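Local coordinates for ABC-type metal ion transport system, periplasmic component (Vibrio vulnificus, PDB 3K2D), which binds methionine and probably serves as the periplasmic substrate-binding lipoprotein of an ABC transporter, and also activates Toll-like receptor 2, at residues V106-P111 with D168-I173. The protein carries 4 engineered substitutions. Numbering follows the deposited sequence.
Sequences VRIAVP and DVALSI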
loop_
_atom_site.group_PDB
_atom_site.type_symbol
_atom_site.label_atom_id
_atom_site.label_comp_id
_atom_site.label_asym_id
_atom_site.label_seq_id
_atom_site.Cartn_x
_atom_site.Cartn_y
_atom_site.Cartn_z
ATOM N N VAL A 106 -7.686 -7.421 -24.353
ATOM C CA VAL A 106 -7.218 -8.132 -23.165
ATOM C C VAL A 106 -7.866 -7.583 -21.904
ATOM O O VAL A 106 -8.432 -6.482 -21.888
ATOM C CB VAL A 106 -5.676 -8.047 -22.971
ATOM C CG1 VAL A 106 -4.960 -8.772 -24.090
ATOM C CG2 VAL A 106 -5.239 -6.594 -22.900
ATOM N N ARG A 107 -7.760 -8.375 -20.844
ATOM C CA ARG A 107 -8.298 -8.040 -19.536
ATOM C C ARG A 107 -7.129 -7.562 -18.678
ATOM O O ARG A 107 -6.076 -8.186 -18.656
ATOM C CB ARG A 107 -8.940 -9.288 -18.911
ATOM C CG ARG A 107 -10.430 -9.170 -18.603
ATOM C CD ARG A 107 -11.220 -10.406 -19.065
ATOM N NE ARG A 107 -10.757 -11.647 -18.451
ATOM C CZ ARG A 107 -11.157 -12.106 -17.265
ATOM N NH1 ARG A 107 -12.047 -11.432 -16.548
ATOM N NH2 ARG A 107 -10.647 -13.235 -16.784
ATOM N N ILE A 108 -7.312 -6.438 -17.997
ATOM C CA ILE A 108 -6.284 -5.900 -17.112
ATOM C C ILE A 108 -6.897 -5.752 -15.725
ATOM O O ILE A 108 -7.874 -5.022 -15.540
ATOM C CB ILE A 108 -5.766 -4.516 -17.599
ATOM C CG1 ILE A 108 -4.947 -4.694 -18.881
ATOM C CG2 ILE A 108 -4.939 -3.857 -16.511
ATOM C CD1 ILE A 108 -4.279 -3.435 -19.379
ATOM N N ALA A 109 -6.327 -6.455 -14.754
ATOM C CA ALA A 109 -6.833 -6.400 -13.386
ATOM C C ALA A 109 -6.195 -5.263 -12.576
ATOM O O ALA A 109 -4.996 -5.004 -12.691
ATOM C CB ALA A 109 -6.598 -7.736 -12.697
ATOM N N VAL A 110 -7.016 -4.595 -11.763
ATOM C CA VAL A 110 -6.579 -3.481 -10.911
ATOM C C VAL A 110 -7.336 -3.524 -9.575
ATOM O O VAL A 110 -8.367 -4.183 -9.455
ATOM C CB VAL A 110 -6.874 -2.092 -11.572
ATOM C CG1 VAL A 110 -6.334 -2.051 -12.994
ATOM C CG2 VAL A 110 -8.371 -1.814 -11.575
ATOM N N PRO A 111 -6.813 -2.842 -8.544
ATOM C CA PRO A 111 -7.507 -2.843 -7.252
ATOM C C PRO A 111 -8.819 -2.068 -7.364
ATOM O O PRO A 111 -8.970 -1.228 -8.250
ATOM C CB PRO A 111 -6.501 -2.194 -6.313
ATOM C CG PRO A 111 -5.633 -1.388 -7.224
ATOM C CD PRO A 111 -5.466 -2.268 -8.415
ATOM N N ASP A 168 -5.564 -15.285 -14.630
ATOM C CA ASP A 168 -6.812 -15.120 -15.362
ATOM C C ASP A 168 -6.858 -13.944 -16.318
ATOM O O ASP A 168 -7.725 -13.890 -17.189
ATOM C CB ASP A 168 -7.960 -14.995 -14.369
ATOM C CG ASP A 168 -7.955 -16.105 -13.349
ATOM O OD1 ASP A 168 -8.209 -17.266 -13.735
ATOM O OD2 ASP A 168 -7.680 -15.823 -12.162
ATOM N N VAL A 169 -5.941 -12.998 -16.160
ATOM C CA VAL A 169 -5.923 -11.836 -17.032
ATOM C C VAL A 169 -4.584 -11.682 -17.716
ATOM O O VAL A 169 -3.632 -12.389 -17.396
ATOM C CB VAL A 169 -6.231 -10.548 -16.251
ATOM C CG1 VAL A 169 -7.595 -10.662 -15.593
ATOM C CG2 VAL A 169 -5.145 -10.298 -15.214
ATOM N N ALA A 170 -4.512 -10.751 -18.658
ATOM C CA ALA A 170 -3.278 -10.521 -19.390
ATOM C C ALA A 170 -2.242 -9.789 -18.547
ATOM O O ALA A 170 -1.033 -9.993 -18.708
ATOM C CB ALA A 170 -3.568 -9.728 -20.653
ATOM N N LEU A 171 -2.712 -8.947 -17.636
ATOM C CA LEU A 171 -1.801 -8.172 -16.809
ATOM C C LEU A 171 -2.522 -7.566 -15.603
ATOM O O LEU A 171 -3.681 -7.172 -15.697
ATOM C CB LEU A 171 -1.164 -7.085 -17.688
ATOM C CG LEU A 171 -0.132 -6.110 -17.121
ATOM C CD1 LEU A 171 0.826 -5.706 -18.229
ATOM C CD2 LEU A 171 -0.836 -4.889 -16.521
ATOM N N SER A 172 -1.829 -7.494 -14.473
ATOM C CA SER A 172 -2.414 -6.956 -13.251
ATOM C C SER A 172 -1.518 -5.973 -12.527
ATOM O O SER A 172 -0.327 -6.211 -12.358
ATOM C CB SER A 172 -2.736 -8.085 -12.271
ATOM O OG SER A 172 -3.555 -9.075 -12.857
ATOM N N ILE A 173 -2.106 -4.863 -12.096
ATOM C CA ILE A 173 -1.385 -3.860 -11.329
ATOM C C ILE A 173 -1.630 -4.282 -9.883
ATOM O O ILE A 173 -2.764 -4.268 -9.405
ATOM C CB ILE A 173 -1.932 -2.445 -11.618
ATOM C CG1 ILE A 173 -1.509 -2.034 -13.039
ATOM C CG2 ILE A 173 -1.413 -1.449 -10.583
ATOM C CD1 ILE A 173 -2.060 -0.700 -13.503
#
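A109 lies between L171 and I173 as neighbouring parallel strands run side by side, their short axes 4.7 Å apart and inclined by 16°. Its N donates to L171 O at 2.9 Å, while its O accepts I173 N at 3.0 Å. Ahead of these, A170 N bonds to R107 O, so the pairing begins before strand 171-174 proper. A109 directs its methyl to the same sheet face as S172, where CB sits 3.3 Å from S172 OG; a small residue suits this place, since L162 and S165 of helix 162-165 also cover it. The serine hydroxyl, beside its own backbone N (chi1 -55°), is hydrogen-bonded to S165 OG, which satisfies this buried polar atom. V169 CG2 reaches the same methyl. On the other face I108 CG2 meets L171 CD2 at 4.2 Å, branched apolar chains suited to a buried layer. Strand 107-111 is flanked by 153-157 and 171-174 in one of two mixed sheets, consistent with the two-lobed fold of periplasmic binding proteins, and it runs toward the methionine pocket, to which N116, touching P111, belongs. At the opposite end R107 bends at chi2 and chi3, bringing NH2 to D168 O, 3.0 Å away, in a weak hydrogen bond. R107 CB touches V169 CG1 at 3.8 Å and the flat guanidinium lies across the same methyl, which sits over the centre of one of its faces. V106 CB packs on A170 CB at 3.6 Å, beside the first backbone bond.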